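PDB 7DLA: nucleoside permease NupG from Escherichia coli K-12, which carries a broad range of purine and pyrimidine nucleosides across the bacterial inner membrane, using the proton motive force to drive their transport. Local coordinates for residues A[47-52]-A[354-359]; A[213-218]-A[348-353]; A[224-228]-A[318-322]. The protein carries 1 engineered substitution. All coordinates share one frame; numbering follows the deposited sequence.

Interaction 1 of 3, residues A[47-52]-A[354-359]; sequences LGIAAV and NGFGCI
At the seam between the two six-helix halves of the transporter, G48 meets G355 where transmembrane helices 37-64 and 342-371 run side by side, nearly antiparallel. The CA atoms of G48 and G355 are 4.1 Å apart, and the axes of the two short segments approach to 7.5 Å at 157°. This closeness is consistent with the lack of side chains at both positions: a CB modelled on G48 would collide with G355 O, I359 CG1 and C358 CB, and one on G355 would run into V52 CG1. With both absent, G48 CA comes within 3.6 Å of G355 O in a bent CA-H...O contact.

These are the second and eleventh transmembrane helices. In the major facilitator fold that pair spans the interface between the N- and C-terminal halves, which move against each other during alternating access.

Around the glycines the side chains lie on the opposing backbone. I359 CG1 rests 3.6 Å from I49 N, and C358 turns SG anti to its own backbone N (chi1 -168°), placing SG 3.7 Å from G48 N. V52 CG1 meets three groups. It packs against G355 CA at 3.5 Å and touches I359 CD1, and it also sits over one face of the F356 ring in a CH-pi contact, 4.2 Å from the centroid and 15° off the normal. Behind this layer, L47 and I49 lean on S103 and F104 of helix 92-122.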
ATOM      1  N   LEU A  47      -8.268   3.553   4.019  1.00 61.53           N
ATOM      2  CA  LEU A  47      -7.204   2.581   4.249  1.00 62.07           C
ATOM      3  C   LEU A  47      -6.412   2.925   5.501  1.00 63.37           C
ATOM      4  O   LEU A  47      -6.223   2.076   6.374  1.00 64.52           O
ATOM      5  CB  LEU A  47      -6.290   2.516   3.026  1.00 63.88           C
ATOM      6  CG  LEU A  47      -6.965   2.128   1.706  1.00 62.30           C
ATOM      7  CD1 LEU A  47      -6.944   3.244   0.668  1.00 62.55           C
ATOM      8  CD2 LEU A  47      -6.301   0.895   1.144  1.00 59.62           C
ATOM      9  N   GLY A  48      -5.966   4.182   5.607  1.00 65.30           N
ATOM     10  CA  GLY A  48      -5.236   4.623   6.787  1.00 64.51           C
ATOM     11  C   GLY A  48      -6.069   4.544   8.048  1.00 64.87           C
ATOM     12  O   GLY A  48      -5.626   3.999   9.056  1.00 66.36           O
ATOM     13  N   ILE A  49      -7.280   5.114   8.023  1.00 64.32           N
ATOM     14  CA  ILE A  49      -8.122   5.028   9.226  1.00 65.30           C
ATOM     15  C   ILE A  49      -8.216   3.593   9.723  1.00 67.17           C
ATOM     16  O   ILE A  49      -8.030   3.323  10.911  1.00 69.74           O
ATOM     17  CB  ILE A  49      -9.541   5.613   9.040  1.00 64.37           C
ATOM     18  CG1 ILE A  49      -9.580   7.112   8.674  1.00 62.84           C
ATOM     19  CG2 ILE A  49     -10.393   5.313  10.268  1.00 65.92           C
ATOM     20  CD1 ILE A  49      -9.759   7.455   7.225  1.00 61.86           C
ATOM     21  N   ALA A  50      -8.541   2.660   8.833  1.00 66.87           N
ATOM     22  CA  ALA A  50      -8.627   1.256   9.213  1.00 68.12           C
ATOM     23  C   ALA A  50      -7.285   0.717   9.675  1.00 69.31           C
ATOM     24  O   ALA A  50      -7.222  -0.139  10.566  1.00 71.77           O
ATOM     25  CB  ALA A  50      -9.125   0.440   8.031  1.00 66.01           C
ATOM     26  N   ALA A  51      -6.203   1.185   9.052  1.00 68.59           N
ATOM     27  CA  ALA A  51      -4.903   0.561   9.253  1.00 69.22           C
ATOM     28  C   ALA A  51      -4.339   0.921  10.611  1.00 70.72           C
ATOM     29  O   ALA A  51      -3.611   0.131  11.219  1.00 71.99           O
ATOM     30  CB  ALA A  51      -3.942   0.978   8.144  1.00 68.12           C
ATOM     31  N   VAL A  52      -4.661   2.105  11.107  1.00 70.95           N
ATOM     32  CA  VAL A  52      -4.042   2.523  12.352  1.00 72.44           C
ATOM     33  C   VAL A  52      -4.435   1.601  13.502  1.00 75.35           C
ATOM     34  O   VAL A  52      -3.608   1.309  14.371  1.00 77.31           O
ATOM     35  CB  VAL A  52      -4.379   3.982  12.655  1.00 72.22           C
ATOM     36  CG1 VAL A  52      -4.068   4.845  11.453  1.00 69.92           C
ATOM     37  CG2 VAL A  52      -5.806   4.097  13.057  1.00 72.69           C
ATOM     38  N   ASN A 354       2.339   4.363   7.775  1.00 70.47           N
ATOM     39  CA  ASN A 354       1.351   3.877   6.819  1.00 69.58           C
ATOM     40  C   ASN A 354      -0.088   4.134   7.226  1.00 68.11           C
ATOM     41  O   ASN A 354      -0.970   4.051   6.372  1.00 68.77           O
ATOM     42  CB  ASN A 354       1.503   2.366   6.597  1.00 70.44           C
ATOM     43  CG  ASN A 354       2.798   2.002   5.931  1.00 70.94           C
ATOM     44  OD1 ASN A 354       3.837   2.594   6.216  1.00 73.49           O
ATOM     45  ND2 ASN A 354       2.752   1.023   5.031  1.00 69.69           N
ATOM     46  N   GLY A 355      -0.361   4.389   8.500  1.00 68.13           N
ATOM     47  CA  GLY A 355      -1.713   4.743   8.887  1.00 67.38           C
ATOM     48  C   GLY A 355      -1.896   6.247   8.832  1.00 66.89           C
ATOM     49  O   GLY A 355      -2.630   6.774   7.987  1.00 65.87           O
ATOM     50  N   PHE A 356      -1.163   6.940   9.708  1.00 68.35           N
ATOM     51  CA  PHE A 356      -1.251   8.395   9.820  1.00 67.26           C
ATOM     52  C   PHE A 356      -0.639   9.080   8.608  1.00 65.50           C
ATOM     53  O   PHE A 356      -1.203  10.045   8.075  1.00 64.32           O
ATOM     54  CB  PHE A 356      -0.550   8.831  11.097  1.00 68.82           C
ATOM     55  CG  PHE A 356      -1.167   8.256  12.322  1.00 70.60           C
ATOM     56  CD1 PHE A 356      -2.484   8.546  12.645  1.00 70.91           C
ATOM     57  CD2 PHE A 356      -0.457   7.344  13.111  1.00 76.95           C
ATOM     58  CE1 PHE A 356      -3.068   7.989  13.770  1.00 72.29           C
ATOM     59  CE2 PHE A 356      -1.031   6.771  14.239  1.00 74.30           C
ATOM     60  CZ  PHE A 356      -2.342   7.092  14.569  1.00 73.74           C
ATOM     61  N   GLY A 357       0.538   8.620   8.182  1.00 65.95           N
ATOM     62  CA  GLY A 357       1.052   9.045   6.895  1.00 65.02           C
ATOM     63  C   GLY A 357       0.005   8.919   5.811  1.00 64.20           C
ATOM     64  O   GLY A 357      -0.175   9.832   5.006  1.00 63.32           O
ATOM     65  N   CYS A 358      -0.743   7.805   5.810  1.00 64.72           N
ATOM     66  CA  CYS A 358      -1.746   7.589   4.772  1.00 64.36           C
ATOM     67  C   CYS A 358      -2.873   8.594   4.887  1.00 63.18           C
ATOM     68  O   CYS A 358      -3.232   9.241   3.905  1.00 62.40           O
ATOM     69  CB  CYS A 358      -2.311   6.169   4.834  1.00 68.54           C
ATOM     70  SG  CYS A 358      -3.338   5.587   3.392  1.00 65.10           S
ATOM     71  N   ILE A 359      -3.486   8.701   6.062  1.00 63.00           N
ATOM     72  CA  ILE A 359      -4.605   9.624   6.198  1.00 62.09           C
ATOM     73  C   ILE A 359      -4.191  11.023   5.784  1.00 61.82           C
ATOM     74  O   ILE A 359      -4.851  11.674   4.956  1.00 61.14           O
ATOM     75  CB  ILE A 359      -5.163   9.596   7.626  1.00 62.06           C
ATOM     76  CG1 ILE A 359      -5.283   8.154   8.103  1.00 63.80           C
ATOM     77  CG2 ILE A 359      -6.477  10.296   7.675  1.00 61.54           C
ATOM     78  CD1 ILE A 359      -5.437   8.003   9.584  1.00 64.49           C
TER

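Interaction 2 of 3, residues A[213-218]-A[348-353]; sequences FFIFSM and MFLMMT
F213 and F214 both meet F349 where segments 213-218 and 348-353 pack, their axes approaching to 8.4 Å at 36°. F349 has CG anti to its backbone N (chi1 169°), which swings its ring toward the other helix. There CE1 of F349 lies 3.8 Å from CE2 of F213, the two rings meeting at a slant. F214 CE1 comes to the rim of the F349 ring, near its plane, and is 3.8 Å from F349 CB. The F214 ring in turn offers a face to M348: the two side chains cross at about a right angle, with M348 CG 4.0 Å from F214 CE2 and displaced toward the ring's rim. M352, bent along its chain, lays CG 3.8 Å from M218 CB and also against the backbone at F214 O.

S217 OG also lies at the edge of the F349 ring. The hydroxyl donates to F213 O at 2.9 Å from above the carbonyl plane, while S217 N reaches the same oxygen from the opposite face, so two donors grip it. With an alanine in place of S217, F213 O would probably keep only its backbone donor, and a small gap would open beside the F349 edge.

Helix 305-335 packs against this side, its V333 touching F213, F214 and F349, and its F325 touching S217. F205 meets F214, M348 and M352, while M218 reaches along helix 342-371 to F356 and L360.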
ATOM      1  N   PHE A 213      12.214  11.465  14.703  1.00 69.89           N
ATOM      2  CA  PHE A 213      12.216  10.473  13.629  1.00 69.50           C
ATOM      3  C   PHE A 213      10.801  10.056  13.237  1.00 68.29           C
ATOM      4  O   PHE A 213      10.487   9.926  12.053  1.00 66.75           O
ATOM      5  CB  PHE A 213      13.003   9.235  14.017  1.00 69.17           C
ATOM      6  CG  PHE A 213      13.177   8.319  12.884  1.00 68.49           C
ATOM      7  CD1 PHE A 213      13.817   8.751  11.738  1.00 68.86           C
ATOM      8  CD2 PHE A 213      12.552   7.087  12.876  1.00 68.59           C
ATOM      9  CE1 PHE A 213      13.935   7.912  10.627  1.00 73.05           C
ATOM     10  CE2 PHE A 213      12.646   6.233  11.766  1.00 68.61           C
ATOM     11  CZ  PHE A 213      13.340   6.645  10.638  1.00 69.30           C
ATOM     12  N   PHE A 214       9.937   9.822  14.226  1.00 69.06           N
ATOM     13  CA  PHE A 214       8.581   9.363  13.944  1.00 68.08           C
ATOM     14  C   PHE A 214       7.770  10.418  13.208  1.00 67.11           C
ATOM     15  O   PHE A 214       7.047  10.098  12.250  1.00 66.80           O
ATOM     16  CB  PHE A 214       7.863   8.950  15.229  1.00 70.34           C
ATOM     17  CG  PHE A 214       8.331   7.639  15.791  1.00 71.22           C
ATOM     18  CD1 PHE A 214       8.722   6.617  14.948  1.00 70.36           C
ATOM     19  CD2 PHE A 214       8.310   7.395  17.155  1.00 73.26           C
ATOM     20  CE1 PHE A 214       9.134   5.397  15.455  1.00 71.64           C
ATOM     21  CE2 PHE A 214       8.711   6.176  17.659  1.00 74.11           C
ATOM     22  CZ  PHE A 214       9.130   5.180  16.809  1.00 74.19           C
ATOM     23  N   ILE A 215       7.839  11.679  13.642  1.00 66.87           N
ATOM     24  CA  ILE A 215       7.065  12.672  12.900  1.00 65.35           C
ATOM     25  C   ILE A 215       7.617  12.820  11.495  1.00 64.18           C
ATOM     26  O   ILE A 215       6.858  12.980  10.535  1.00 63.66           O
ATOM     27  CB  ILE A 215       6.997  14.022  13.627  1.00 65.01           C
ATOM     28  CG1 ILE A 215       6.537  13.812  15.064  1.00 64.46           C
ATOM     29  CG2 ILE A 215       6.007  14.938  12.920  1.00 63.63           C
ATOM     30  CD1 ILE A 215       5.891  15.032  15.677  1.00 64.37           C
ATOM     31  N   PHE A 216       8.939  12.751  11.339  1.00 64.56           N
ATOM     32  CA  PHE A 216       9.473  12.683   9.988  1.00 63.53           C
ATOM     33  C   PHE A 216       8.905  11.500   9.227  1.00 63.68           C
ATOM     34  O   PHE A 216       8.710  11.558   8.011  1.00 62.77           O
ATOM     35  CB  PHE A 216      10.980  12.555   9.990  1.00 63.60           C
ATOM     36  CG  PHE A 216      11.544  12.644   8.622  1.00 62.64           C
ATOM     37  CD1 PHE A 216      11.389  13.804   7.880  1.00 62.04           C
ATOM     38  CD2 PHE A 216      12.120  11.543   8.027  1.00 63.18           C
ATOM     39  CE1 PHE A 216      11.883  13.898   6.598  1.00 61.44           C
ATOM     40  CE2 PHE A 216      12.602  11.620   6.741  1.00 62.56           C
ATOM     41  CZ  PHE A 216      12.493  12.803   6.028  1.00 61.93           C
ATOM     42  N   SER A 217       8.701  10.389   9.916  1.00 64.86           N
ATOM     43  CA  SER A 217       8.261   9.202   9.218  1.00 64.75           C
ATOM     44  C   SER A 217       6.828   9.383   8.758  1.00 64.86           C
ATOM     45  O   SER A 217       6.443   8.922   7.676  1.00 64.55           O
ATOM     46  CB  SER A 217       8.445   7.991  10.118  1.00 65.39           C
ATOM     47  OG  SER A 217       9.825   7.729  10.242  1.00 66.03           O
ATOM     48  N   MET A 218       6.042  10.115   9.537  1.00 64.86           N
ATOM     49  CA  MET A 218       4.699  10.450   9.092  1.00 64.47           C
ATOM     50  C   MET A 218       4.740  11.362   7.876  1.00 62.97           C
ATOM     51  O   MET A 218       4.021  11.147   6.896  1.00 62.94           O
ATOM     52  CB  MET A 218       3.943  11.140  10.206  1.00 65.16           C
ATOM     53  CG  MET A 218       2.579  11.523   9.755  1.00 65.18           C
ATOM     54  SD  MET A 218       1.742  12.165  11.168  1.00 65.37           S
ATOM     55  CE  MET A 218       2.288  13.873  10.999  1.00 62.95           C
ATOM     56  N   MET A 348       4.681   1.218  16.323  1.00 78.38           N
ATOM     57  CA  MET A 348       4.409   2.644  16.221  1.00 77.27           C
ATOM     58  C   MET A 348       4.999   3.250  14.950  1.00 74.84           C
ATOM     59  O   MET A 348       4.419   4.166  14.372  1.00 73.91           O
ATOM     60  CB  MET A 348       4.985   3.307  17.470  1.00 79.16           C
ATOM     61  CG  MET A 348       4.937   4.819  17.614  1.00 79.28           C
ATOM     62  SD  MET A 348       3.458   5.559  18.354  1.00 90.86           S
ATOM     63  CE  MET A 348       2.956   4.382  19.606  1.00 83.93           C
ATOM     64  N   PHE A 349       6.159   2.764  14.507  1.00 74.56           N
ATOM     65  CA  PHE A 349       6.774   3.273  13.287  1.00 72.94           C
ATOM     66  C   PHE A 349       5.899   2.985  12.087  1.00 72.09           C
ATOM     67  O   PHE A 349       5.605   3.879  11.290  1.00 71.65           O
ATOM     68  CB  PHE A 349       8.155   2.655  13.083  1.00 72.90           C
ATOM     69  CG  PHE A 349       8.732   2.918  11.724  1.00 71.70           C
ATOM     70  CD1 PHE A 349       9.204   4.161  11.376  1.00 70.69           C
ATOM     71  CD2 PHE A 349       8.786   1.915  10.776  1.00 71.63           C
ATOM     72  CE1 PHE A 349       9.737   4.393  10.101  1.00 70.08           C
ATOM     73  CE2 PHE A 349       9.313   2.149   9.501  1.00 70.98           C
ATOM     74  CZ  PHE A 349       9.789   3.386   9.168  1.00 69.56           C
ATOM     75  N   LEU A 350       5.460   1.737  11.946  1.00 72.69           N
ATOM     76  CA  LEU A 350       4.638   1.366  10.806  1.00 71.33           C
ATOM     77  C   LEU A 350       3.254   2.012  10.904  1.00 71.25           C
ATOM     78  O   LEU A 350       2.720   2.509   9.909  1.00 70.30           O
ATOM     79  CB  LEU A 350       4.595  -0.164  10.736  1.00 70.40           C
ATOM     80  CG  LEU A 350       5.367  -0.874   9.604  1.00 69.07           C
ATOM     81  CD1 LEU A 350       6.853  -0.582   9.661  1.00 70.65           C
ATOM     82  CD2 LEU A 350       5.181  -2.388   9.698  1.00 68.41           C
ATOM     83  N   MET A 351       2.688   2.078  12.109  1.00 72.20           N
ATOM     84  CA  MET A 351       1.413   2.762  12.298  1.00 72.95           C
ATOM     85  C   MET A 351       1.498   4.227  11.874  1.00 71.88           C
ATOM     86  O   MET A 351       0.678   4.705  11.078  1.00 70.89           O
ATOM     87  CB  MET A 351       0.990   2.635  13.763  1.00 75.19           C
ATOM     88  CG  MET A 351      -0.307   3.330  14.126  1.00 77.14           C
ATOM     89  SD  MET A 351      -0.352   3.771  15.873  1.00 98.60           S
ATOM     90  CE  MET A 351      -2.122   3.951  16.090  1.00 80.02           C
ATOM     91  N   MET A 352       2.486   4.956  12.405  1.00 72.16           N
ATOM     92  CA  MET A 352       2.714   6.346  12.031  1.00 71.52           C
ATOM     93  C   MET A 352       2.949   6.489  10.530  1.00 70.29           C
ATOM     94  O   MET A 352       2.399   7.396   9.887  1.00 69.00           O
ATOM     95  CB  MET A 352       3.913   6.882  12.827  1.00 72.88           C
ATOM     96  CG  MET A 352       4.181   8.397  12.764  1.00 74.21           C
ATOM     97  SD  MET A 352       3.478   9.332  14.131  1.00 81.56           S
ATOM     98  CE  MET A 352       3.755   8.152  15.448  1.00 75.72           C
ATOM     99  N   THR A 353       3.730   5.581   9.944  1.00 70.10           N
ATOM    100  CA  THR A 353       4.201   5.768   8.581  1.00 69.82           C
ATOM    101  C   THR A 353       3.164   5.394   7.524  1.00 71.90           C
ATOM    102  O   THR A 353       3.118   6.037   6.465  1.00 72.92           O
ATOM    103  CB  THR A 353       5.461   4.941   8.348  1.00 69.56           C
ATOM    104  OG1 THR A 353       6.298   5.020   9.501  1.00 69.91           O
ATOM    105  CG2 THR A 353       6.246   5.512   7.184  1.00 70.77           C
TER

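Interaction 3 of 3, residues A[224-228]-A[318-322]; sequences LQITN and YGCAF
N228 ND2 donates to Y318 OH at 2.8 Å with an N-H...O angle of 147°, the one hydrogen bond linking segments 224-228 and 318-322. The amide and ring planes are 64° apart, and the hydroxyl oxygen is tilted 22° out of the amide plane, so the bond is made by a turned amide and not a coplanar one. Beside it T227 brings CG2 to 3.5 Å from Y318 CE1.

One turn further along helix 305-335, the F322 ring directs its edge at two oxygens. L224 O lies in the ring plane, 3.7 Å from F322 CD2, and Q225 OE1 stands near that plane, 4.0 Å from F322 CE2; L224 CD2 adds an apolar touch.

Within the helix, F322 CB covers one face of the Y318 ring. Further out, R294 of helix 253-299 hydrogen-bonds T227 OG1 and touches Y318, and W291 packs on L224, which is consistent with these groups being held in place. Residues 224 and 225 belong to the break between helices 208-222 and 226-236 in the seventh transmembrane span.

The phenol oxygen therefore serves as an acceptor for N228, while the ring hydrogens of F322, slightly positive, probably give the two oxygens a mildly favourable electrostatic setting.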
ATOM      1  N   LEU A 224       3.694   8.379   0.234  1.00 62.75           N
ATOM      2  CA  LEU A 224       4.092   7.050  -0.230  1.00 64.26           C
ATOM      3  C   LEU A 224       3.168   6.521  -1.322  1.00 63.60           C
ATOM      4  O   LEU A 224       3.640   5.902  -2.284  1.00 66.87           O
ATOM      5  CB  LEU A 224       4.148   6.068   0.942  1.00 63.45           C
ATOM      6  CG  LEU A 224       5.456   6.023   1.730  1.00 63.63           C
ATOM      7  CD1 LEU A 224       5.352   4.981   2.799  1.00 65.40           C
ATOM      8  CD2 LEU A 224       6.609   5.703   0.810  1.00 63.87           C
ATOM      9  N   GLN A 225       1.857   6.670  -1.132  1.00 62.87           N
ATOM     10  CA  GLN A 225       0.839   6.088  -2.049  1.00 62.20           C
ATOM     11  C   GLN A 225       0.308   7.071  -3.091  1.00 61.43           C
ATOM     12  O   GLN A 225      -0.461   6.637  -3.931  1.00 61.25           O
ATOM     13  CB  GLN A 225      -0.376   5.666  -1.233  1.00 62.47           C
ATOM     14  CG  GLN A 225      -0.021   5.174   0.152  1.00 62.52           C
ATOM     15  CD  GLN A 225       0.347   3.719   0.096  1.00 61.88           C
ATOM     16  OE1 GLN A 225       0.427   3.132  -0.970  1.00 61.56           O
ATOM     17  NE2 GLN A 225       0.587   3.129   1.249  1.00 62.34           N
ATOM     18  N   ILE A 226       0.745   8.324  -3.070  1.00 61.46           N
ATOM     19  CA  ILE A 226       0.245   9.391  -3.988  1.00 61.34           C
ATOM     20  C   ILE A 226       0.281   8.920  -5.433  1.00 60.56           C
ATOM     21  O   ILE A 226      -0.685   9.110  -6.133  1.00 60.54           O
ATOM     22  CB  ILE A 226       1.087  10.661  -3.837  1.00 62.56           C
ATOM     23  CG1 ILE A 226       0.786  11.374  -2.527  1.00 60.66           C
ATOM     24  CG2 ILE A 226       0.863  11.573  -5.020  1.00 59.95           C
ATOM     25  CD1 ILE A 226       1.429  12.697  -2.459  1.00 60.10           C
ATOM     26  N   THR A 227       1.398   8.342  -5.841  1.00 60.48           N
ATOM     27  CA  THR A 227       1.597   7.796  -7.198  1.00 59.92           C
ATOM     28  C   THR A 227       0.579   6.676  -7.432  1.00 59.38           C
ATOM     29  O   THR A 227      -0.006   6.624  -8.505  1.00 59.09           O
ATOM     30  CB  THR A 227       3.048   7.329  -7.251  1.00 59.48           C
ATOM     31  OG1 THR A 227       3.226   6.371  -8.283  1.00 62.79           O
ATOM     32  CG2 THR A 227       3.457   6.707  -5.938  1.00 58.73           C
ATOM     33  N   ASN A 228       0.330   5.852  -6.418  1.00 59.64           N
ATOM     34  CA  ASN A 228      -0.619   4.719  -6.509  1.00 60.11           C
ATOM     35  C   ASN A 228      -2.053   5.228  -6.440  1.00 60.02           C
ATOM     36  O   ASN A 228      -2.933   4.479  -6.807  1.00 58.84           O
ATOM     37  CB  ASN A 228      -0.371   3.704  -5.397  1.00 60.23           C
ATOM     38  CG  ASN A 228       0.931   2.961  -5.564  1.00 61.03           C
ATOM     39  OD1 ASN A 228       1.461   2.879  -6.659  1.00 59.66           O
ATOM     40  ND2 ASN A 228       1.450   2.420  -4.481  1.00 65.37           N
ATOM     41  N   TYR A 318      10.524   4.255  -8.684  1.00 55.84           N
ATOM     42  CA  TYR A 318       9.510   4.080  -7.651  1.00 56.99           C
ATOM     43  C   TYR A 318       9.856   2.931  -6.709  1.00 57.85           C
ATOM     44  O   TYR A 318       9.524   2.975  -5.521  1.00 58.15           O
ATOM     45  CB  TYR A 318       8.145   3.819  -8.298  1.00 56.79           C
ATOM     46  CG  TYR A 318       7.096   3.361  -7.324  1.00 57.47           C
ATOM     47  CD1 TYR A 318       6.399   4.269  -6.543  1.00 59.06           C
ATOM     48  CD2 TYR A 318       6.843   2.024  -7.143  1.00 57.46           C
ATOM     49  CE1 TYR A 318       5.441   3.840  -5.644  1.00 60.30           C
ATOM     50  CE2 TYR A 318       5.905   1.588  -6.248  1.00 58.60           C
ATOM     51  CZ  TYR A 318       5.206   2.490  -5.504  1.00 60.38           C
ATOM     52  OH  TYR A 318       4.266   2.010  -4.621  1.00 64.82           O
ATOM     53  N   GLY A 319      10.496   1.886  -7.223  1.00 57.08           N
ATOM     54  CA  GLY A 319      10.634   0.683  -6.427  1.00 58.14           C
ATOM     55  C   GLY A 319      11.603   0.874  -5.282  1.00 59.98           C
ATOM     56  O   GLY A 319      11.298   0.569  -4.125  1.00 62.06           O
ATOM     57  N   CYS A 320      12.797   1.359  -5.597  1.00 60.42           N
ATOM     58  CA  CYS A 320      13.691   1.837  -4.559  1.00 60.86           C
ATOM     59  C   CYS A 320      12.978   2.829  -3.644  1.00 61.13           C
ATOM     60  O   CYS A 320      12.880   2.610  -2.435  1.00 61.72           O
ATOM     61  CB  CYS A 320      14.920   2.452  -5.218  1.00 61.69           C
ATOM     62  SG  CYS A 320      15.705   3.650  -4.231  1.00 77.67           S
ATOM     63  N   ALA A 321      12.419   3.906  -4.216  1.00 60.19           N
ATOM     64  CA  ALA A 321      11.765   4.932  -3.401  1.00 60.71           C
ATOM     65  C   ALA A 321      10.813   4.348  -2.355  1.00 61.39           C
ATOM     66  O   ALA A 321      10.820   4.773  -1.197  1.00 61.41           O
ATOM     67  CB  ALA A 321      11.014   5.909  -4.301  1.00 59.64           C
ATOM     68  N   PHE A 322       9.995   3.362  -2.736  1.00 62.84           N
ATOM     69  CA  PHE A 322       8.954   2.817  -1.858  1.00 62.57           C
ATOM     70  C   PHE A 322       9.483   1.741  -0.909  1.00 62.59           C
ATOM     71  O   PHE A 322       9.072   1.692   0.256  1.00 63.57           O
ATOM     72  CB  PHE A 322       7.771   2.286  -2.706  1.00 61.36           C
ATOM     73  CG  PHE A 322       6.560   1.849  -1.890  1.00 62.67           C
ATOM     74  CD1 PHE A 322       6.573   0.684  -1.129  1.00 66.89           C
ATOM     75  CD2 PHE A 322       5.448   2.663  -1.801  1.00 62.74           C
ATOM     76  CE1 PHE A 322       5.466   0.305  -0.351  1.00 64.80           C
ATOM     77  CE2 PHE A 322       4.348   2.293  -1.022  1.00 62.95           C
ATOM     78  CZ  PHE A 322       4.359   1.113  -0.296  1.00 63.70           C
TER

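From the N terminus, the chain leaves 47-52 in the first half of the transporter, and after 301 residues interaction 1 closes the widest loop at 354-359. Within it, 213-218 departs and returns at 348-353 in interaction 2. Innermost, 224-228 finds 318-322 in interaction 3, with 89 residues between. The three loops are fully nested and none cross. Interaction 1 joins the two halves; the others work inside the C-terminal half, linking its first transmembrane span to helices 342-371 and 305-335. Interactions 1 and 2 occupy successive turns of helix 342-371, with a probable hydrogen bond from G357 N to M352 O, 2.8 Å. Interaction 3 is centred about 16 Å from the centre of each.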